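Local coordinates for decapping and exoribonuclease protein 1 (Kluyveromyces lactis, PDB 4GPS), which removes NAD caps and N7-methylguanosine caps from the 5' ends of RNAs and degrades RNA in the 5'-3' direction, using a divalent metal cation, at residues 115-120 with 283-288; 136-141 with 335-340; 240-245 with 292-297; 328-333 with 342-347. All coordinates share one frame; numbering follows the deposited sequence.

Contact 1: 115-120 with 283-288; sequences EVCTYI and SINTLT
Cys117, on helix 114-122, meets an Asx motif that turns the chain where strand 273-285 of the PD-(D/E)XK nuclease fold runs out, and the two are joined by apolar touches and one shared water. The motif itself is built by Asn285, whose CG lies anti to its backbone N (chi1 177°). That torsion carries the amide back over the turn, where Asn285 OD1 accepts from Thr288 N at 3.2 Å, the donor sitting well above the carbonyl plane, and takes a second, weak bond from Leu287 N.

The apolar part centres on the cysteine. Cys117 CB packs 3.6 Å from Leu287 CG, and the CD1 methyl of the same leucine lies over the helix backbone, beside the Cys117 carbonyl group and close to Thr118 N. The sulfur points between the side chains of Asn285 and Thr286, with Cys117 SG 3.7 Å from Thr286 OG1. One turn on, Ile120 approaches the amide from the opposite direction, its CD1 ending 4.1 Å from Asn285 ND2, while Leu327 of strand 325-331 touches the same isoleucine.

A water also links the two segments: it donates to Cys117 O at 2.6 Å and accepts from Asn285 ND2 at 3.1 Å.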
loop_
_atom_site.group_PDB
_atom_site.type_symbol
_atom_site.label_atom_id
_atom_site.label_comp_id
_atom_site.label_asym_id
_atom_site.label_seq_id
_atom_site.Cartn_x
_atom_site.Cartn_y
_atom_site.Cartn_z
ATOM N N GLU A 115 8.153 -21.996 -12.031
ATOM C CA GLU A 115 9.593 -21.878 -12.252
ATOM C C GLU A 115 10.106 -20.750 -11.360
ATOM O O GLU A 115 11.203 -20.841 -10.804
ATOM C CB GLU A 115 9.905 -21.550 -13.724
ATOM C CG GLU A 115 9.318 -22.536 -14.705
ATOM C CD GLU A 115 7.900 -22.178 -15.128
ATOM O OE1 GLU A 115 7.103 -21.719 -14.284
ATOM O OE2 GLU A 115 7.578 -22.367 -16.319
ATOM N N VAL A 116 9.290 -19.697 -11.235
ATOM C CA VAL A 116 9.617 -18.554 -10.406
ATOM C C VAL A 116 9.533 -18.911 -8.899
ATOM O O VAL A 116 10.394 -18.499 -8.117
ATOM C CB VAL A 116 8.675 -17.349 -10.750
ATOM C CG1 VAL A 116 8.857 -16.215 -9.746
ATOM C CG2 VAL A 116 8.960 -16.852 -12.161
ATOM N N CYS A 117 8.516 -19.666 -8.476
ATOM C CA CYS A 117 8.413 -20.026 -7.048
ATOM C C CYS A 117 9.597 -20.888 -6.684
ATOM O O CYS A 117 10.170 -20.755 -5.594
ATOM C CB CYS A 117 7.129 -20.808 -6.734
ATOM S SG CYS A 117 5.586 -19.957 -7.117
ATOM N N THR A 118 9.951 -21.785 -7.605
ATOM C CA THR A 118 11.097 -22.682 -7.425
ATOM C C THR A 118 12.407 -21.856 -7.377
ATOM O O THR A 118 13.288 -22.110 -6.559
ATOM C CB THR A 118 11.168 -23.745 -8.578
ATOM O OG1 THR A 118 10.063 -24.664 -8.455
ATOM C CG2 THR A 118 12.510 -24.511 -8.539
ATOM N N TYR A 119 12.534 -20.877 -8.262
ATOM C CA TYR A 119 13.703 -20.041 -8.239
ATOM C C TYR A 119 13.807 -19.347 -6.886
ATOM O O TYR A 119 14.888 -19.219 -6.348
ATOM C CB TYR A 119 13.624 -18.964 -9.302
ATOM C CG TYR A 119 14.766 -17.979 -9.186
ATOM C CD1 TYR A 119 16.086 -18.361 -9.497
ATOM C CD2 TYR A 119 14.541 -16.669 -8.760
ATOM C CE1 TYR A 119 17.151 -17.448 -9.384
ATOM C CE2 TYR A 119 15.600 -15.752 -8.647
ATOM C CZ TYR A 119 16.885 -16.150 -8.955
ATOM O OH TYR A 119 17.904 -15.252 -8.816
ATOM N N ILE A 120 12.684 -18.872 -6.349
ATOM C CA ILE A 120 12.709 -18.178 -5.070
ATOM C C ILE A 120 13.097 -19.106 -3.927
ATOM O O ILE A 120 13.856 -18.715 -3.037
ATOM C CB ILE A 120 11.331 -17.541 -4.763
ATOM C CG1 ILE A 120 11.110 -16.332 -5.677
ATOM C CG2 ILE A 120 11.235 -17.130 -3.281
ATOM C CD1 ILE A 120 9.691 -15.845 -5.692
ATOM N N SER A 283 -0.188 -11.725 -7.064
ATOM C CA SER A 283 -0.116 -13.166 -7.186
ATOM C C SER A 283 0.112 -13.856 -5.884
ATOM O O SER A 283 0.356 -13.216 -4.856
ATOM C CB SER A 283 1.066 -13.535 -8.076
ATOM O OG SER A 283 2.304 -13.275 -7.397
ATOM N N ILE A 284 0.046 -15.185 -5.945
ATOM C CA ILE A 284 0.334 -16.024 -4.787
ATOM C C ILE A 284 1.487 -16.931 -5.168
ATOM O O ILE A 284 1.561 -17.405 -6.304
ATOM C CB ILE A 284 -0.790 -16.981 -4.383
ATOM C CG1 ILE A 284 -2.036 -16.209 -3.966
ATOM C CG2 ILE A 284 -0.337 -17.793 -3.169
ATOM C CD1 ILE A 284 -2.902 -15.773 -5.125
ATOM N N ASN A 285 2.403 -17.128 -4.226
ATOM C CA ASN A 285 3.515 -18.045 -4.411
ATOM C C ASN A 285 2.888 -19.378 -3.952
ATOM O O ASN A 285 2.663 -19.595 -2.741
ATOM C CB ASN A 285 4.677 -17.671 -3.491
ATOM C CG ASN A 285 5.823 -18.643 -3.597
ATOM O OD1 ASN A 285 5.623 -19.866 -3.660
ATOM N ND2 ASN A 285 7.036 -18.114 -3.618
ATOM N N THR A 286 2.568 -20.251 -4.905
ATOM C CA THR A 286 1.927 -21.524 -4.571
ATOM C C THR A 286 2.720 -22.480 -3.645
ATOM O O THR A 286 2.129 -23.277 -2.908
ATOM C CB THR A 286 1.537 -22.233 -5.849
ATOM O OG1 THR A 286 2.646 -22.187 -6.754
ATOM C CG2 THR A 286 0.327 -21.548 -6.487
ATOM N N LEU A 287 4.050 -22.404 -3.669
ATOM C CA LEU A 287 4.858 -23.243 -2.792
ATOM C C LEU A 287 4.772 -22.775 -1.331
ATOM O O LEU A 287 4.823 -23.580 -0.398
ATOM C CB LEU A 287 6.340 -23.211 -3.195
ATOM C CG LEU A 287 6.810 -23.650 -4.580
ATOM C CD1 LEU A 287 8.350 -23.671 -4.587
ATOM C CD2 LEU A 287 6.240 -25.027 -4.911
ATOM N N THR A 288 4.631 -21.473 -1.123
ATOM C CA THR A 288 4.627 -20.951 0.229
ATOM C C THR A 288 3.281 -20.411 0.675
ATOM O O THR A 288 3.137 -19.969 1.819
ATOM C CB THR A 288 5.716 -19.839 0.355
ATOM O OG1 THR A 288 5.358 -18.716 -0.466
ATOM C CG2 THR A 288 7.106 -20.368 -0.130
HETATM O O HOH W 1 9.151 -20.332 -3.212
#

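Contact 2: 136-141 with 335-340; sequences GIDLTK and SNELEQ
Ser335 presents its carbonyl oxygen to Asp138, and the meeting is an awkward one: Asp138 OD1 lies 2.8 Å from Ser335 O, two acceptors set close together, a proximity that would probably raise the acid's pKa. Asp138 CG lies anti to the backbone N (chi1 -172°), which brings OD1 to that carbonyl. The hydroxyl of Ser335 turns inward instead, its OG accepting from Glu337 N at 3.0 Å in an ST turn. Asn336 follows, and its carbonyl takes the N-H of Leu139 across the contact. Its side chain lies across Thr140, Asn336 CB standing 3.8 Å from Thr140 CB. The carboxylate of Asp138 and the amide of Asn336 are turned steeply to each other, their planes 74° apart.

At Glu337 the backbones form a single beta bridge with Asp138, by which the loop after helix 128-131 is pinned to the start of strand 338-344. The CA of Glu337 makes a CH...O contact with Ile137 O, and its extended side chain lies along Gly136, with Glu337 CD 3.3 Å from Gly136 O. An alanine in place of Glu337 would probably keep the bridge but strip Gly136 of the chain lying alongside it, baring that part of the loop.

Leu338 closes the pairing with two bonds: its N-H reaches Ile137 O at 2.9 Å and 166°, while its carbonyl accepts from Gly136 N, the donor in the carbonyl plane. On the side chain, Leu338 CB comes to 4.3 Å from Leu139 CG, and Leu245 of helix 233-246 packs against Leu338 as well.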
loop_
_atom_site.group_PDB
_atom_site.type_symbol
_atom_site.label_atom_id
_atom_site.label_comp_id
_atom_site.label_asym_id
_atom_site.label_seq_id
_atom_site.Cartn_x
_atom_site.Cartn_y
_atom_site.Cartn_z
ATOM N N GLY A 136 16.984 -11.751 -19.143
ATOM C CA GLY A 136 17.441 -11.366 -20.471
ATOM C C GLY A 136 16.317 -10.865 -21.363
ATOM O O GLY A 136 16.544 -10.304 -22.433
ATOM N N ILE A 137 15.097 -11.065 -20.900
ATOM C CA ILE A 137 13.920 -10.660 -21.625
ATOM C C ILE A 137 13.720 -9.163 -21.534
ATOM O O ILE A 137 13.831 -8.560 -20.466
ATOM C CB ILE A 137 12.725 -11.437 -21.085
ATOM C CG1 ILE A 137 12.850 -12.871 -21.600
ATOM C CG2 ILE A 137 11.403 -10.782 -21.486
ATOM C CD1 ILE A 137 11.723 -13.763 -21.197
ATOM N N ASP A 138 13.462 -8.559 -22.682
ATOM C CA ASP A 138 13.255 -7.129 -22.769
ATOM C C ASP A 138 11.856 -6.809 -22.263
ATOM O O ASP A 138 10.879 -7.134 -22.935
ATOM C CB ASP A 138 13.405 -6.671 -24.231
ATOM C CG ASP A 138 13.397 -5.149 -24.375
ATOM O OD1 ASP A 138 14.327 -4.503 -23.855
ATOM O OD2 ASP A 138 12.475 -4.590 -25.000
ATOM N N LEU A 139 11.763 -6.179 -21.088
ATOM C CA LEU A 139 10.476 -5.816 -20.500
ATOM C C LEU A 139 9.844 -4.654 -21.247
ATOM O O LEU A 139 8.819 -4.125 -20.844
ATOM C CB LEU A 139 10.640 -5.398 -19.038
ATOM C CG LEU A 139 11.154 -6.430 -18.046
ATOM C CD1 LEU A 139 11.406 -5.771 -16.704
ATOM C CD2 LEU A 139 10.150 -7.544 -17.920
ATOM N N THR A 140 10.456 -4.265 -22.346
ATOM C CA THR A 140 9.967 -3.139 -23.112
ATOM C C THR A 140 9.408 -3.581 -24.465
ATOM O O THR A 140 8.818 -2.789 -25.191
ATOM C CB THR A 140 11.118 -2.096 -23.237
ATOM O OG1 THR A 140 10.787 -0.951 -22.434
ATOM C CG2 THR A 140 11.409 -1.704 -24.697
ATOM N N LYS A 141 9.582 -4.862 -24.779
ATOM C CA LYS A 141 9.094 -5.428 -26.026
ATOM C C LYS A 141 7.570 -5.289 -26.069
ATOM O O LYS A 141 6.887 -5.547 -25.083
ATOM C CB LYS A 141 9.510 -6.899 -26.113
ATOM C CG LYS A 141 9.261 -7.562 -27.442
ATOM C CD LYS A 141 9.837 -8.967 -27.440
ATOM C CE LYS A 141 9.156 -9.830 -28.476
ATOM N NZ LYS A 141 7.682 -9.782 -28.264
ATOM N N SER A 335 19.413 -1.356 -21.619
ATOM C CA SER A 335 18.760 -2.368 -22.434
ATOM C C SER A 335 17.318 -2.704 -22.107
ATOM O O SER A 335 16.630 -3.287 -22.943
ATOM C CB SER A 335 19.547 -3.649 -22.319
ATOM O OG SER A 335 19.178 -4.288 -21.109
ATOM N N ASN A 336 16.872 -2.355 -20.902
ATOM C CA ASN A 336 15.528 -2.691 -20.439
ATOM C C ASN A 336 15.347 -4.203 -20.241
ATOM O O ASN A 336 14.213 -4.714 -20.142
ATOM C CB ASN A 336 14.466 -2.168 -21.396
ATOM C CG ASN A 336 14.261 -0.678 -21.262
ATOM O OD1 ASN A 336 13.922 -0.166 -20.173
ATOM N ND2 ASN A 336 14.478 0.040 -22.365
ATOM N N GLU A 337 16.452 -4.933 -20.172
ATOM C CA GLU A 337 16.316 -6.362 -19.955
ATOM C C GLU A 337 16.231 -6.725 -18.480
ATOM O O GLU A 337 16.943 -6.135 -17.666
ATOM C CB GLU A 337 17.500 -7.088 -20.548
ATOM C CG GLU A 337 17.575 -6.984 -22.034
ATOM C CD GLU A 337 18.734 -7.774 -22.583
ATOM O OE1 GLU A 337 18.791 -7.941 -23.824
ATOM O OE2 GLU A 337 19.585 -8.222 -21.770
ATOM N N LEU A 338 15.386 -7.701 -18.141
ATOM C CA LEU A 338 15.284 -8.174 -16.757
ATOM C C LEU A 338 16.635 -8.806 -16.377
ATOM O O LEU A 338 17.032 -9.824 -16.932
ATOM C CB LEU A 338 14.149 -9.208 -16.621
ATOM C CG LEU A 338 14.011 -9.967 -15.286
ATOM C CD1 LEU A 338 13.777 -9.002 -14.133
ATOM C CD2 LEU A 338 12.842 -10.937 -15.364
ATOM N N GLU A 339 17.353 -8.188 -15.443
ATOM C CA GLU A 339 18.680 -8.685 -15.041
ATOM C C GLU A 339 18.714 -9.564 -13.814
ATOM O O GLU A 339 19.581 -10.418 -13.678
ATOM C CB GLU A 339 19.627 -7.527 -14.764
ATOM C CG GLU A 339 20.449 -7.071 -15.925
ATOM C CD GLU A 339 21.383 -5.947 -15.526
ATOM O OE1 GLU A 339 22.099 -5.430 -16.409
ATOM O OE2 GLU A 339 21.397 -5.580 -14.325
ATOM N N GLN A 340 17.777 -9.349 -12.909
ATOM C CA GLN A 340 17.779 -10.114 -11.684
ATOM C C GLN A 340 16.411 -10.083 -11.027
ATOM O O GLN A 340 15.707 -9.066 -11.055
ATOM C CB GLN A 340 18.842 -9.518 -10.737
ATOM C CG GLN A 340 18.881 -10.074 -9.326
ATOM C CD GLN A 340 19.852 -9.284 -8.419
ATOM O OE1 GLN A 340 20.366 -8.215 -8.804
ATOM N NE2 GLN A 340 20.088 -9.796 -7.207
#

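Contact 3: 240-245 with 292-297; sequences FALEDL and TEIKSS
The metal site of this PD-(D/E)XK nuclease draws ligands from both elements joined here: Glu243 on helix 233-246, and Glu293 and Ile294 on strand 290-297. The short segments of helix and strand run at 134° to each other, with 8.0 Å between their axes, and the bridge between them is made by side chains.

Leu242 reaches straight for the strand. With CG anti to its backbone N (chi1 173°), the leucine sends its CD2 branch onto the strand backbone, where Leu242 CD2 lies 3.3 Å from Lys295 O. The same methyl meets the CG2 branch of Ile294 at 3.7 Å, the two side chains crossing at a slant, and also touches the CA and CB of Ser296. The hydroxyl of that serine bonds to Thr238, one turn before Leu242 on the helix.

Glu243 uses its aliphatic part in a similar way. Its CG packs 3.8 Å from Ile294 CG2, and the chain then runs extended, leaving Glu243 OE1 3.8 Å from Ile294 O. Asp282, a further metal ligand, touches Glu243 and accepts a hydrogen bond from Ile294 N.

Chemically, Glu243 is thus divided in two: its CG is braced by an isoleucine branch while its carboxylate is delivered beside the Ile294 carbonyl. Apolar packing is therefore likely to help hold the spacing of two metal-binding residues that come from different parts of the chain.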
loop_
_atom_site.group_PDB
_atom_site.type_symbol
_atom_site.label_atom_id
_atom_site.label_comp_id
_atom_site.label_asym_id
_atom_site.label_seq_id
_atom_site.Cartn_x
_atom_site.Cartn_y
_atom_site.Cartn_z
ATOM N N PHE A 240 3.913 -3.645 -16.033
ATOM C CA PHE A 240 2.874 -4.596 -16.444
ATOM C C PHE A 240 3.517 -5.801 -17.121
ATOM O O PHE A 240 3.114 -6.937 -16.864
ATOM C CB PHE A 240 1.856 -3.957 -17.402
ATOM C CG PHE A 240 0.901 -3.019 -16.722
ATOM C CD1 PHE A 240 0.065 -3.478 -15.706
ATOM C CD2 PHE A 240 0.874 -1.664 -17.059
ATOM C CE1 PHE A 240 -0.784 -2.599 -15.025
ATOM C CE2 PHE A 240 0.035 -0.773 -16.391
ATOM C CZ PHE A 240 -0.795 -1.239 -15.370
ATOM N N ALA A 241 4.517 -5.554 -17.972
ATOM C CA ALA A 241 5.221 -6.637 -18.641
ATOM C C ALA A 241 5.911 -7.557 -17.621
ATOM O O ALA A 241 5.913 -8.774 -17.781
ATOM C CB ALA A 241 6.248 -6.079 -19.620
ATOM N N LEU A 242 6.493 -6.987 -16.570
ATOM C CA LEU A 242 7.162 -7.827 -15.575
ATOM C C LEU A 242 6.131 -8.745 -14.888
ATOM O O LEU A 242 6.361 -9.955 -14.770
ATOM C CB LEU A 242 7.922 -6.971 -14.542
ATOM C CG LEU A 242 8.512 -7.772 -13.372
ATOM C CD1 LEU A 242 9.587 -8.744 -13.865
ATOM C CD2 LEU A 242 9.100 -6.831 -12.380
ATOM N N GLU A 243 5.001 -8.183 -14.455
ATOM C CA GLU A 243 3.940 -8.980 -13.827
ATOM C C GLU A 243 3.471 -10.055 -14.825
ATOM O O GLU A 243 3.314 -11.238 -14.481
ATOM C CB GLU A 243 2.768 -8.065 -13.434
ATOM C CG GLU A 243 3.134 -7.149 -12.252
ATOM C CD GLU A 243 2.212 -5.957 -12.046
ATOM O OE1 GLU A 243 2.529 -5.118 -11.163
ATOM O OE2 GLU A 243 1.182 -5.862 -12.757
ATOM N N ASP A 244 3.280 -9.635 -16.070
ATOM C CA ASP A 244 2.836 -10.531 -17.134
ATOM C C ASP A 244 3.748 -11.752 -17.262
ATOM O O ASP A 244 3.281 -12.886 -17.308
ATOM C CB ASP A 244 2.810 -9.778 -18.460
ATOM C CG ASP A 244 1.699 -10.249 -19.369
ATOM O OD1 ASP A 244 1.628 -11.471 -19.642
ATOM O OD2 ASP A 244 0.896 -9.393 -19.815
ATOM N N LEU A 245 5.050 -11.499 -17.324
ATOM C CA LEU A 245 6.077 -12.536 -17.429
ATOM C C LEU A 245 6.177 -13.495 -16.201
ATOM O O LEU A 245 6.447 -14.679 -16.369
ATOM C CB LEU A 245 7.434 -11.840 -17.684
ATOM C CG LEU A 245 8.721 -12.666 -17.735
ATOM C CD1 LEU A 245 8.721 -13.525 -19.030
ATOM C CD2 LEU A 245 9.935 -11.720 -17.690
ATOM N N THR A 292 2.469 -12.482 -3.087
ATOM C CA THR A 292 3.746 -11.968 -3.584
ATOM C C THR A 292 3.472 -10.744 -4.490
ATOM O O THR A 292 2.839 -10.856 -5.545
ATOM C CB THR A 292 4.471 -13.088 -4.361
ATOM O OG1 THR A 292 4.701 -14.182 -3.460
ATOM C CG2 THR A 292 5.821 -12.585 -4.963
ATOM N N GLU A 293 3.920 -9.575 -4.035
ATOM C CA GLU A 293 3.721 -8.316 -4.740
ATOM C C GLU A 293 4.973 -8.060 -5.581
ATOM O O GLU A 293 6.105 -8.051 -5.077
ATOM C CB GLU A 293 3.474 -7.183 -3.731
ATOM C CG GLU A 293 2.475 -7.588 -2.645
ATOM C CD GLU A 293 1.626 -6.445 -2.143
ATOM O OE1 GLU A 293 1.073 -5.715 -2.985
ATOM O OE2 GLU A 293 1.496 -6.281 -0.913
ATOM N N ILE A 294 4.732 -7.884 -6.873
ATOM C CA ILE A 294 5.748 -7.692 -7.886
ATOM C C ILE A 294 6.061 -6.213 -8.165
ATOM O O ILE A 294 5.163 -5.400 -8.407
ATOM C CB ILE A 294 5.275 -8.404 -9.169
ATOM C CG1 ILE A 294 5.023 -9.877 -8.816
ATOM C CG2 ILE A 294 6.283 -8.213 -10.327
ATOM C CD1 ILE A 294 4.522 -10.694 -9.949
ATOM N N LYS A 295 7.346 -5.880 -8.104
ATOM C CA LYS A 295 7.807 -4.509 -8.349
ATOM C C LYS A 295 8.888 -4.516 -9.435
ATOM O O LYS A 295 9.771 -5.394 -9.462
ATOM C CB LYS A 295 8.374 -3.877 -7.060
ATOM C CG LYS A 295 7.357 -3.632 -5.965
ATOM C CD LYS A 295 6.348 -2.552 -6.365
ATOM C CE LYS A 295 5.351 -2.314 -5.280
ATOM N NZ LYS A 295 4.355 -1.295 -5.659
ATOM N N SER A 296 8.783 -3.546 -10.330
ATOM C CA SER A 296 9.732 -3.360 -11.415
ATOM C C SER A 296 10.685 -2.243 -10.968
ATOM O O SER A 296 10.242 -1.189 -10.534
ATOM C CB SER A 296 8.985 -2.930 -12.673
ATOM O OG SER A 296 9.880 -2.654 -13.727
ATOM N N SER A 297 11.992 -2.458 -11.072
ATOM C CA SER A 297 12.920 -1.414 -10.645
ATOM C C SER A 297 14.270 -1.421 -11.358
ATOM O O SER A 297 14.656 -2.376 -12.026
ATOM C CB SER A 297 13.169 -1.561 -9.136
ATOM O OG SER A 297 13.782 -0.421 -8.579
#

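Contact 4: 328-333 with 342-347; sequences IGFRNS and KAYKIQ
Ile328 pairs with Lys342 in the beta hairpin made by strands 325-331 and 338-344, through both of its backbone polar groups. Ile328 N donates to Lys342 O at 2.9 Å and a nearly straight 175°, and Lys342 N returns the bond to Ile328 O, making an antiparallel hydrogen-bonded pair. The isoleucine side chain reaches the tyrosine, whose CG lies anti to the carbonyl carbon (chi1 -69°), turning the ring toward Ile328: Ile328 CD1 lies 3.5 Å from Tyr344 CE2, while its other branch, CG2, sits over one face of the Phe330 ring.

Phe330 comes next on the same side. Its ring edge meets Lys342 CB, 4.1 Å from Phe330 CE1, and near the ring plane Phe330 CZ stands 3.6 Å from Tyr344 OH. The two aromatic side chains approach from opposite directions and meet at their edges; His299 stacks on Phe330. A serine in place of Tyr344 would probably leave Ile328 CD1 and the Phe330 edge without their neighbour, opening a gap beside both.

The chemistry thus divides the work: paired amides fix which residues stand opposite, and apolar carbons fill the face bearing Ile328, Phe330 and Tyr344, with the tyrosine oxygen set against an aromatic edge.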
loop_
_atom_site.group_PDB
_atom_site.type_symbol
_atom_site.label_atom_id
_atom_site.label_comp_id
_atom_site.label_asym_id
_atom_site.label_seq_id
_atom_site.Cartn_x
_atom_site.Cartn_y
_atom_site.Cartn_z
ATOM N N ILE A 328 11.165 -8.505 -6.607
ATOM C CA ILE A 328 11.587 -7.395 -7.415
ATOM C C ILE A 328 12.342 -7.831 -8.660
ATOM O O ILE A 328 13.207 -8.721 -8.619
ATOM C CB ILE A 328 12.447 -6.457 -6.577
ATOM C CG1 ILE A 328 11.559 -5.844 -5.503
ATOM C CG2 ILE A 328 13.142 -5.401 -7.467
ATOM C CD1 ILE A 328 12.271 -4.863 -4.602
ATOM N N GLY A 329 11.962 -7.227 -9.777
ATOM C CA GLY A 329 12.625 -7.508 -11.033
ATOM C C GLY A 329 13.450 -6.281 -11.395
ATOM O O GLY A 329 12.891 -5.219 -11.690
ATOM N N PHE A 330 14.770 -6.410 -11.344
ATOM C CA PHE A 330 15.637 -5.287 -11.669
ATOM C C PHE A 330 15.975 -5.372 -13.133
ATOM O O PHE A 330 16.336 -6.434 -13.642
ATOM C CB PHE A 330 16.924 -5.331 -10.839
ATOM C CG PHE A 330 16.697 -5.233 -9.360
ATOM C CD1 PHE A 330 16.563 -6.370 -8.587
ATOM C CD2 PHE A 330 16.661 -3.997 -8.726
ATOM C CE1 PHE A 330 16.400 -6.276 -7.193
ATOM C CE2 PHE A 330 16.494 -3.899 -7.338
ATOM C CZ PHE A 330 16.366 -5.044 -6.578
ATOM N N ARG A 331 15.833 -4.259 -13.824
ATOM C CA ARG A 331 16.147 -4.263 -15.239
ATOM C C ARG A 331 17.372 -3.414 -15.487
ATOM O O ARG A 331 17.646 -2.495 -14.729
ATOM C CB ARG A 331 14.974 -3.725 -16.076
ATOM C CG ARG A 331 14.697 -2.263 -15.859
ATOM C CD ARG A 331 13.592 -1.733 -16.782
ATOM N NE ARG A 331 13.485 -0.280 -16.621
ATOM C CZ ARG A 331 12.976 0.314 -15.543
ATOM N NH1 ARG A 331 12.504 -0.417 -14.532
ATOM N NH2 ARG A 331 12.989 1.640 -15.447
ATOM N N ASN A 332 18.102 -3.752 -16.551
ATOM C CA ASN A 332 19.287 -3.007 -16.982
ATOM C C ASN A 332 18.746 -1.631 -17.400
ATOM O O ASN A 332 17.730 -1.554 -18.101
ATOM C CB ASN A 332 19.903 -3.707 -18.193
ATOM C CG ASN A 332 21.206 -3.089 -18.618
ATOM O OD1 ASN A 332 22.234 -3.300 -17.978
ATOM N ND2 ASN A 332 21.173 -2.311 -19.695
ATOM N N SER A 333 19.399 -0.549 -16.987
ATOM C CA SER A 333 18.909 0.793 -17.335
ATOM C C SER A 333 18.903 1.022 -18.837
ATOM O O SER A 333 17.924 1.529 -19.388
ATOM C CB SER A 333 19.763 1.882 -16.672
ATOM O OG SER A 333 19.741 1.761 -15.252
ATOM N N LYS A 342 14.674 -10.869 -7.357
ATOM C CA LYS A 342 15.066 -11.053 -5.972
ATOM C C LYS A 342 13.885 -10.951 -5.050
ATOM O O LYS A 342 13.146 -9.969 -5.083
ATOM C CB LYS A 342 16.119 -10.023 -5.544
ATOM C CG LYS A 342 16.889 -10.431 -4.292
ATOM C CD LYS A 342 17.878 -9.365 -3.855
ATOM C CE LYS A 342 18.908 -9.922 -2.850
ATOM N NZ LYS A 342 18.301 -10.514 -1.641
ATOM N N ALA A 343 13.716 -11.974 -4.220
ATOM C CA ALA A 343 12.618 -12.010 -3.248
ATOM C C ALA A 343 12.974 -11.226 -1.965
ATOM O O ALA A 343 14.137 -11.155 -1.564
ATOM C CB ALA A 343 12.280 -13.486 -2.901
ATOM N N TYR A 344 11.979 -10.619 -1.330
ATOM C CA TYR A 344 12.233 -9.890 -0.092
ATOM C C TYR A 344 11.093 -10.131 0.837
ATOM O O TYR A 344 9.937 -10.070 0.419
ATOM C CB TYR A 344 12.292 -8.375 -0.311
ATOM C CG TYR A 344 13.482 -7.869 -1.091
ATOM C CD1 TYR A 344 14.645 -7.480 -0.449
ATOM C CD2 TYR A 344 13.423 -7.743 -2.472
ATOM C CE1 TYR A 344 15.703 -6.971 -1.163
ATOM C CE2 TYR A 344 14.480 -7.245 -3.189
ATOM C CZ TYR A 344 15.618 -6.857 -2.531
ATOM O OH TYR A 344 16.688 -6.380 -3.258
ATOM N N LYS A 345 11.404 -10.424 2.089
ATOM C CA LYS A 345 10.354 -10.556 3.082
ATOM C C LYS A 345 10.267 -9.147 3.679
ATOM O O LYS A 345 11.106 -8.277 3.345
ATOM C CB LYS A 345 10.730 -11.603 4.117
ATOM C CG LYS A 345 10.508 -12.956 3.537
ATOM C CD LYS A 345 10.888 -14.070 4.444
ATOM C CE LYS A 345 10.546 -15.362 3.733
ATOM N NZ LYS A 345 9.085 -15.392 3.419
ATOM N N ILE A 346 9.264 -8.902 4.519
ATOM C CA ILE A 346 9.093 -7.574 5.106
ATOM C C ILE A 346 10.333 -7.162 5.913
ATOM O O ILE A 346 10.793 -6.017 5.818
ATOM C CB ILE A 346 7.837 -7.517 6.013
ATOM C CG1 ILE A 346 7.587 -6.085 6.465
ATOM C CG2 ILE A 346 8.024 -8.424 7.223
ATOM C CD1 ILE A 346 7.383 -5.168 5.321
ATOM N N GLN A 347 10.879 -8.088 6.696
ATOM C CA GLN A 347 12.079 -7.814 7.489
ATOM C C GLN A 347 13.243 -7.406 6.565
ATOM O O GLN A 347 14.059 -6.549 6.922
ATOM C CB GLN A 347 12.464 -9.061 8.309
ATOM C CG GLN A 347 13.793 -8.942 9.041
ATOM C CD GLN A 347 13.812 -7.803 10.066
ATOM O OE1 GLN A 347 14.862 -7.160 10.276
ATOM N NE2 GLN A 347 12.654 -7.546 10.715
#

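From the N terminus, helix 114-122 waits for the end of strand 273-285, which closes contact 1 over 162 intervening residues. Before that happens the loop at 136-141 has already opened contact 2, so the two cross; contact 2 closes only at 335-340. Contact 3, joining helix 233-246 to strand 290-297, is nested wholly inside contact 2 and crosses contact 1. Contact 4 is the short hairpin link; it opens after contacts 1 and 3 have closed and crosses contact 2, with which it shares strand 338-344. Neighbouring strands carry the connections onward: Ser283 pairs with Thr292, Lys295 with Gly329, and Phe330 with Gln340, while Leu245 packs on both Ile137 and Leu338.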